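Local coordinates for macrophage receptor MARCO (PDB 2OYA), which probably recognises ligands at the macrophage surface through its scavenger receptor cysteine-rich domain, where a basic and an acidic cluster both contribute to binding, at residues A[16-21]-A[97-102]; A[27-32]-A[64-69]. All blocks are in the same frame, centred on the assembly; numbering follows the deposited sequence. Where two conformers were deposited one is given.

Contact 1: A[16-21]-A[97-102]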
ATOM      1  N   GLY A  16       2.738   8.700  -1.384  1.00  6.09           N
ATOM      2  CA  GLY A  16       1.594   9.032  -0.541  1.00  6.54           C
ATOM      3  C   GLY A  16       1.235   7.883   0.381  1.00  6.79           C
ATOM      4  O   GLY A  16       2.000   6.917   0.514  1.00  6.45           O
ATOM      5  N   ARG A  17       0.077   7.994   1.034  1.00  6.81           N
ATOM      6  CA  ARG A  17      -0.367   6.928   1.939  1.00  6.79           C
ATOM      7  C   ARG A  17      -0.926   5.755   1.125  1.00  6.81           C
ATOM      8  O   ARG A  17      -1.697   5.960   0.172  1.00  6.88           O
ATOM      9  CB  ARG A  17      -1.411   7.479   2.916  1.00  7.50           C
ATOM     10  CG  ARG A  17      -1.999   6.473   3.882  1.00  8.05           C
ATOM     11  CD  ARG A  17      -2.989   7.170   4.837  1.00  7.08           C
ATOM     12  NE  ARG A  17      -4.066   7.843   4.110  1.00  6.88           N
ATOM     13  CZ  ARG A  17      -4.147   9.157   3.860  1.00  8.96           C
ATOM     14  NH1 ARG A  17      -3.227  10.015   4.303  1.00  6.37           N
ATOM     15  NH2 ARG A  17      -5.198   9.617   3.187  1.00  8.32           N
ATOM     16  N   ALA A  18      -0.547   4.531   1.509  1.00  6.69           N
ATOM     17  CA  ALA A  18      -1.045   3.315   0.853  1.00  6.41           C
ATOM     18  C   ALA A  18      -2.436   2.958   1.390  1.00  6.78           C
ATOM     19  O   ALA A  18      -2.606   2.736   2.604  1.00  6.47           O
ATOM     20  CB  ALA A  18      -0.068   2.144   1.070  1.00  6.43           C
ATOM     21  N   GLU A  19      -3.417   2.895   0.494  1.00  5.98           N
ATOM     22  CA  GLU A  19      -4.775   2.484   0.896  1.00  6.19           C
ATOM     23  C   GLU A  19      -5.255   1.267   0.134  1.00  6.29           C
ATOM     24  O   GLU A  19      -4.796   1.005  -0.965  1.00  6.49           O
ATOM     25  CB  GLU A  19      -5.769   3.651   0.788  1.00  5.51           C
ATOM     26  CG  GLU A  19      -5.404   4.784   1.757  1.00  5.79           C
ATOM     27  CD  GLU A  19      -6.449   5.877   1.861  1.00  8.55           C
ATOM     28  OE1 GLU A  19      -6.220   6.802   2.674  1.00  8.23           O
ATOM     29  OE2 GLU A  19      -7.496   5.809   1.163  1.00  7.52           O
ATOM     30  N   VAL A  20      -6.167   0.515   0.750  1.00  6.66           N
ATOM     31  CA  VAL A  20      -6.619  -0.761   0.221  1.00  6.79           C
ATOM     32  C   VAL A  20      -8.141  -0.815   0.356  1.00  6.62           C
ATOM     33  O   VAL A  20      -8.695  -0.289   1.319  1.00  5.41           O
ATOM     34  CB  VAL A  20      -5.913  -1.963   0.944  1.00  7.63           C
ATOM     35  CG1 VAL A  20      -6.251  -2.007   2.446  1.00  7.73           C
ATOM     36  CG2 VAL A  20      -6.240  -3.275   0.295  1.00 10.38           C
ATOM     37  N   TYR A  21      -8.797  -1.408  -0.643  1.00  6.79           N
ATOM     38  CA  TYR A  21     -10.254  -1.481  -0.692  1.00  7.51           C
ATOM     39  C   TYR A  21     -10.707  -2.882  -0.263  1.00  8.12           C
ATOM     40  O   TYR A  21     -10.427  -3.886  -0.947  1.00  8.35           O
ATOM     41  CB  TYR A  21     -10.737  -1.151  -2.113  1.00  8.19           C
ATOM     42  CG  TYR A  21     -12.218  -0.885  -2.205  1.00  9.25           C
ATOM     43  CD1 TYR A  21     -12.761   0.350  -1.806  1.00 10.84           C
ATOM     44  CD2 TYR A  21     -13.085  -1.860  -2.692  1.00 11.47           C
ATOM     45  CE1 TYR A  21     -14.138   0.590  -1.894  1.00 12.84           C
ATOM     46  CE2 TYR A  21     -14.461  -1.622  -2.789  1.00 12.36           C
ATOM     47  CZ  TYR A  21     -14.975  -0.402  -2.398  1.00 12.25           C
ATOM     48  OH  TYR A  21     -16.343  -0.166  -2.487  1.00 13.25           O
ATOM     49  N   ALA A  97       0.920   3.522   6.855  1.00  4.86           N
ATOM     50  CA  ALA A  97       2.060   3.296   5.989  1.00  5.42           C
ATOM     51  C   ALA A  97       1.911   4.081   4.685  1.00  5.20           C
ATOM     52  O   ALA A  97       0.805   4.251   4.165  1.00  6.05           O
ATOM     53  CB  ALA A  97       2.184   1.807   5.688  1.00  5.68           C
ATOM     54  N   GLY A  98       3.033   4.554   4.162  1.00  5.22           N
ATOM     55  CA  GLY A  98       3.059   5.151   2.834  1.00  4.53           C
ATOM     56  C   GLY A  98       4.022   4.429   1.895  1.00  4.49           C
ATOM     57  O   GLY A  98       4.734   3.495   2.290  1.00  4.20           O
ATOM     58  N   VAL A  99       4.027   4.880   0.651  1.00  4.40           N
ATOM     59  CA  VAL A  99       4.879   4.304  -0.381  1.00  4.92           C
ATOM     60  C   VAL A  99       5.421   5.418  -1.260  1.00  5.59           C
ATOM     61  O   VAL A  99       4.762   6.454  -1.439  1.00  5.31           O
ATOM     62  CB  VAL A  99       4.107   3.285  -1.289  1.00  4.91           C
ATOM     63  CG1 VAL A  99       3.669   2.068  -0.487  1.00  5.96           C
ATOM     64  CG2 VAL A  99       2.909   3.942  -2.000  1.00  4.40           C
ATOM     65  N   GLU A 100       6.622   5.201  -1.796  1.00  6.29           N
ATOM     66  CA  GLU A 100       7.129   5.948  -2.943  1.00  7.39           C
ATOM     67  C   GLU A 100       7.261   4.903  -4.065  1.00  7.93           C
ATOM     68  O   GLU A 100       8.140   4.041  -4.016  1.00  7.24           O
ATOM     69  CB  GLU A 100       8.501   6.577  -2.645  1.00  7.58           C
ATOM     70  CG  GLU A 100       9.031   7.433  -3.814  1.00 10.44           C
ATOM     71  CD  GLU A 100      10.497   7.818  -3.657  1.00 10.80           C
ATOM     72  OE1 GLU A 100      10.773   8.983  -3.322  1.00 18.08           O
ATOM     73  OE2 GLU A 100      11.366   6.941  -3.851  1.00 17.51           O
ATOM     74  N   CYS A 101       6.339   4.942  -5.024  1.00  7.64           N
ATOM     75  CA  CYS A 101       6.367   4.032  -6.165  1.00  7.69           C
ATOM     76  C   CYS A 101       7.095   4.675  -7.315  1.00  8.20           C
ATOM     77  O   CYS A 101       6.961   5.872  -7.537  1.00  8.05           O
ATOM     78  CB  CYS A 101       4.949   3.696  -6.641  1.00  8.35           C
ATOM     79  SG  CYS A 101       3.850   2.971  -5.402  1.00  8.89           S
ATOM     80  N   SER A 102       7.841   3.869  -8.067  1.00  8.59           N
ATOM     81  CA  SER A 102       8.530   4.360  -9.266  1.00  8.92           C
ATOM     82  C   SER A 102       8.694   3.230 -10.271  1.00  8.94           C
ATOM     83  O   SER A 102       8.496   2.065  -9.923  1.00  8.69           O
ATOM     84  CB  SER A 102       9.888   4.969  -8.893  1.00  8.02           C
ATOM     85  OG  SER A 102      10.755   3.967  -8.401  1.00  9.25           O
ATOM     86  OXT SER A 102       9.015   3.464 -11.445  1.00  9.18           O
TER
HETATM   87  O   HOH W   1      -1.878   3.422   4.942  1.00  6.57           O

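Contact 2: A[27-32]-A[64-69]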
ATOM      1  N   GLY A  27      -9.579   1.650   3.213  1.00  6.63           N
ATOM      2  CA  GLY A  27      -8.937   1.697   4.517  1.00  5.98           C
ATOM      3  C   GLY A  27      -7.428   1.718   4.352  1.00  5.89           C
ATOM      4  O   GLY A  27      -6.906   1.631   3.240  1.00  5.75           O
ATOM      5  N   THR A  28      -6.734   1.813   5.475  1.00  5.73           N
ATOM      6  CA  THR A  28      -5.309   2.074   5.470  1.00  5.90           C
ATOM      7  C   THR A  28      -4.512   0.839   5.943  1.00  6.39           C
ATOM      8  O   THR A  28      -5.076  -0.223   6.260  1.00  6.05           O
ATOM      9  CB  THR A  28      -4.984   3.298   6.347  1.00  5.79           C
ATOM     10  OG1 THR A  28      -5.346   3.014   7.708  1.00  4.91           O
ATOM     11  CG2 THR A  28      -5.730   4.568   5.834  1.00  5.91           C
ATOM     12  N   ILE A  29      -3.193   0.987   5.953  1.00  5.47           N
ATOM     13  CA  ILE A  29      -2.288  -0.113   6.274  1.00  6.25           C
ATOM     14  C   ILE A  29      -1.387   0.360   7.418  1.00  5.94           C
ATOM     15  O   ILE A  29      -0.658   1.349   7.268  1.00  6.00           O
ATOM     16  CB  ILE A  29      -1.414  -0.455   5.053  1.00  5.86           C
ATOM     17  CG1 ILE A  29      -2.305  -0.884   3.864  1.00  7.06           C
ATOM     18  CG2 ILE A  29      -0.386  -1.554   5.410  1.00  6.31           C
ATOM     19  CD1 ILE A  29      -1.535  -1.112   2.541  1.00  7.36           C
ATOM     20  N   CYS A  30      -1.441  -0.316   8.558  1.00  6.39           N
ATOM     21  CA  CYS A  30      -0.521   0.025   9.640  1.00  6.32           C
ATOM     22  C   CYS A  30       0.936  -0.236   9.234  1.00  5.79           C
ATOM     23  O   CYS A  30       1.223  -1.208   8.519  1.00  6.80           O
ATOM     24  CB  CYS A  30      -0.886  -0.742  10.915  1.00  6.91           C
ATOM     25  SG  CYS A  30       0.112  -0.199  12.321  1.00 10.07           S
ATOM     26  N   ASP A  31       1.856   0.620   9.680  1.00  5.08           N
ATOM     27  CA  ASP A  31       3.247   0.490   9.232  1.00  6.22           C
ATOM     28  C   ASP A  31       4.073  -0.591   9.980  1.00  6.81           C
ATOM     29  O   ASP A  31       5.279  -0.742   9.723  1.00  6.37           O
ATOM     30  CB  ASP A  31       3.958   1.831   9.217  1.00  5.18           C
ATOM     31  CG  ASP A  31       4.284   2.348  10.624  1.00  6.63           C
ATOM     32  OD1 ASP A  31       3.956   1.656  11.616  1.00  7.03           O
ATOM     33  OD2 ASP A  31       4.888   3.447  10.719  1.00  6.75           O
ATOM     34  N   ASP A  32       3.422  -1.332  10.886  0.50  7.88           N
ATOM     35  CA  ASP A  32       4.096  -2.422  11.607  0.50  8.79           C
ATOM     36  C   ASP A  32       4.641  -3.423  10.590  0.50  8.98           C
ATOM     37  O   ASP A  32       3.861  -4.023   9.851  0.50  9.28           O
ATOM     38  CB  ASP A  32       3.126  -3.172  12.533  0.50  9.40           C
ATOM     39  CG  ASP A  32       2.597  -2.328  13.686  0.50 10.83           C
ATOM     40  OD1 ASP A  32       3.215  -1.301  14.059  0.50 14.04           O
ATOM     41  OD2 ASP A  32       1.545  -2.729  14.242  0.50 12.92           O
ATOM     42  N   ILE A  64      -8.529   0.674   9.490  1.00  7.35           N
ATOM     43  CA  ILE A  64      -7.163   0.247   9.201  1.00  7.53           C
ATOM     44  C   ILE A  64      -7.311  -1.223   8.805  1.00  6.91           C
ATOM     45  O   ILE A  64      -7.605  -2.073   9.637  1.00  8.17           O
ATOM     46  CB  ILE A  64      -6.215   0.457  10.409  1.00  7.57           C
ATOM     47  CG1 ILE A  64      -6.163   1.957  10.786  1.00  7.10           C
ATOM     48  CG2 ILE A  64      -4.794  -0.071  10.091  1.00  8.41           C
ATOM     49  CD1 ILE A  64      -5.551   2.238  12.161  1.00  8.54           C
ATOM     50  N   TRP A  65      -7.172  -1.520   7.519  1.00  7.25           N
ATOM     51  CA  TRP A  65      -7.448  -2.893   7.071  1.00  7.12           C
ATOM     52  C   TRP A  65      -6.323  -3.905   7.264  1.00  7.31           C
ATOM     53  O   TRP A  65      -6.593  -5.094   7.443  1.00  8.52           O
ATOM     54  CB  TRP A  65      -7.857  -2.922   5.606  1.00  6.87           C
ATOM     55  CG  TRP A  65      -9.251  -2.423   5.298  1.00  7.55           C
ATOM     56  CD1 TRP A  65      -9.604  -1.601   4.286  1.00  6.26           C
ATOM     57  CD2 TRP A  65     -10.470  -2.756   5.995  1.00  7.42           C
ATOM     58  NE1 TRP A  65     -10.968  -1.386   4.296  1.00  7.85           N
ATOM     59  CE2 TRP A  65     -11.522  -2.090   5.329  1.00  8.12           C
ATOM     60  CE3 TRP A  65     -10.767  -3.558   7.108  1.00  7.91           C
ATOM     61  CZ2 TRP A  65     -12.853  -2.173   5.753  1.00  8.86           C
ATOM     62  CZ3 TRP A  65     -12.105  -3.653   7.524  1.00  8.44           C
ATOM     63  CH2 TRP A  65     -13.124  -2.963   6.842  1.00  8.44           C
ATOM     64  N   LEU A  66      -5.079  -3.453   7.146  1.00  7.06           N
ATOM     65  CA  LEU A  66      -3.914  -4.353   7.181  1.00  6.39           C
ATOM     66  C   LEU A  66      -2.891  -3.964   8.244  1.00  6.78           C
ATOM     67  O   LEU A  66      -2.715  -2.783   8.549  1.00  7.04           O
ATOM     68  CB  LEU A  66      -3.230  -4.397   5.814  1.00  6.42           C
ATOM     69  CG  LEU A  66      -4.018  -5.011   4.654  1.00  7.66           C
ATOM     70  CD1 LEU A  66      -3.220  -4.856   3.360  1.00  8.30           C
ATOM     71  CD2 LEU A  66      -4.365  -6.482   4.943  1.00  9.79           C
ATOM     72  N   ASP A  67      -2.239  -4.975   8.811  1.00  6.66           N
ATOM     73  CA  ASP A  67      -1.193  -4.789   9.815  1.00  7.49           C
ATOM     74  C   ASP A  67      -0.252  -5.994   9.703  1.00  6.94           C
ATOM     75  O   ASP A  67      -0.661  -7.079   9.248  1.00  7.04           O
ATOM     76  CB  ASP A  67      -1.819  -4.706  11.220  1.00  7.82           C
ATOM     77  CG  ASP A  67      -0.835  -4.275  12.295  1.00  9.23           C
ATOM     78  OD1 ASP A  67       0.249  -3.780  11.956  1.00  9.91           O
ATOM     79  OD2 ASP A  67      -1.183  -4.386  13.501  1.00 11.48           O
ATOM     80  N   ASN A  68       1.007  -5.784  10.077  1.00  8.10           N
ATOM     81  CA  ASN A  68       2.043  -6.818  10.006  1.00  9.56           C
ATOM     82  C   ASN A  68       2.112  -7.497   8.647  1.00  9.26           C
ATOM     83  O   ASN A  68       2.212  -8.723   8.555  1.00  9.12           O
ATOM     84  CB  ASN A  68       1.863  -7.839  11.142  1.00 10.05           C
ATOM     85  CG  ASN A  68       1.800  -7.172  12.493  1.00 13.16           C
ATOM     86  OD1 ASN A  68       0.759  -7.179  13.154  1.00 17.81           O
ATOM     87  ND2 ASN A  68       2.890  -6.523  12.881  1.00 14.38           N
ATOM     88  N   VAL A  69       2.064  -6.680   7.586  1.00  9.14           N
ATOM     89  CA  VAL A  69       2.236  -7.207   6.237  1.00  8.63           C
ATOM     90  C   VAL A  69       3.673  -7.718   6.078  1.00  9.54           C
ATOM     91  O   VAL A  69       4.633  -6.997   6.379  1.00  8.91           O
ATOM     92  CB  VAL A  69       1.909  -6.149   5.165  1.00  8.13           C
ATOM     93  CG1 VAL A  69       2.020  -6.744   3.753  1.00  8.42           C
ATOM     94  CG2 VAL A  69       0.497  -5.566   5.398  1.00  7.97           C
TER
HETATM   95  O   HOH W   2       2.347  -3.724   7.639  1.00  6.61           O

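Contact 1: A[16-21]-A[97-102]
Gly16 and Val99 show how two strands can be joined by backbone alone: they form an antiparallel hydrogen-bonded pair in which each residue gives its N-H to the other's carbonyl. Gly16 N reaches Val99 O at 3.0 Å, and Val99 N returns to Gly16 O at 2.9 Å, with C=O...N angles of 167° and 173°. At Gly16 the chain turns a corner, leaving the sheet of strands 14-15, 98-101 and 51-54 for the one that holds 17-22.

Arg17 follows as the non-hydrogen-bonded partner of Gly98, with Arg17 CA 4.0 Å from Gly98 CA. Having no side chain, Gly98 leaves room beside this approach for Gly16 O, 3.1 Å from Gly98 CA. The CG of Arg17, set anti to its N (chi1 178°), passes 3.6 Å from Ala97 O. Beyond it the chain bends at chi3, and NE and NH2 grip the single oxygen OE1 of Glu19 side-on, in the guanidinium plane, while NH1 is bonded to Gly58 O. In the scavenger receptor cysteine-rich fold, this crossing ties the start of the first arm of the 17-22/25-29 hairpin to the C-terminal strand 98-101, which the Cys43-Cys101 disulfide fastens to helix 36-45.

Ala18 turns inward. Its N-H meets Ala97 O at 3.0 Å from a position tilted out of the carbonyl plane, and a water lies close to both Ala18 O and Ala97 O. The methyl CB touches Val99 CG1 at 4.0 Å, and both side chains pack against Phe42 of the helix. Further on, Val20 leaves the C-terminal strand behind and pairs with Gly27.

Contact 2: A[27-32]-A[64-69]
Ile29 and Leu66 run alongside each other, an apolar pair on one face of a short parallel ladder. The branch methyl CG2 of Ile29 does much of the touching: placed opposite the backbone N while CG1 takes chi1 -60°, it rests 4.0 Å from Leu66 CB and also meets Val69 CG2 at 4.1 Å. On the other face Ile64 sends CG2 against the CB of Cys30, whose SG is joined to Cys91. Ile64 CG1 runs obliquely past Thr28 OG1 at 3.4 Å, a hydroxyl whose polar partner is Asp96.

Between these faces runs the backbone of a beta bulge in a parallel pair. Thr28 pairs with Ile64 and Ile29 with Leu66, so Trp65 is the extra residue, and Thr28 O accepts from both Trp65 N, at 2.8 Å, and, weakly, Leu66 N. Cys30 N then bonds to Leu66 O at 2.8 Å. Strand 64-66 thereby becomes the parallel edge of the mixed three-stranded sheet of this cysteine-rich domain, its short axis turned 52° from that of 27-29. The indole of Trp65 reaches past Gly27 to Val20 of strand 17-22, with CD1 3.4 Å from Gly27 CA, close passage that a glycine permits, and NE1 bonded to Glu25 O.

Past the strands the two segments are joined by a water, which donates to Cys30 O and Asp32 O and accepts from Val69 N. The carboxylates of Asp32 and Asp67 cross with planes 43° apart. Asp32 OD2 and Asp67 OD1, both acceptors on like-charged groups, come within 2.8 Å, a doubtful distance because Asp32 has two conformers. The amide nitrogen ND2 of Asn68 is bonded to Asp33 OD2.

Contact 1 and contact 2 illustrate how a small domain with little regular structure is held together by short strands that share partners. Their centres lie 11 Å apart, and both segments of contact 2 fall, in sequence, between the two halves of contact 1. Segment 27-32 of contact 2 faces contact 1: Val20 N approaches Gly27 O at 2.8 Å, and Ala97 N approaches Ile29 O at 2.7 Å, both probable hydrogen bonds. Strand 25-29 thus meets 17-22 along one side and 64-66 along the other. Trp65 CD1 also reaches Val20 O at 3.4 Å. A sulfate, probably from the crystallisation liquor, lies about 5 Å from the side chain of Ile64 in contact 2.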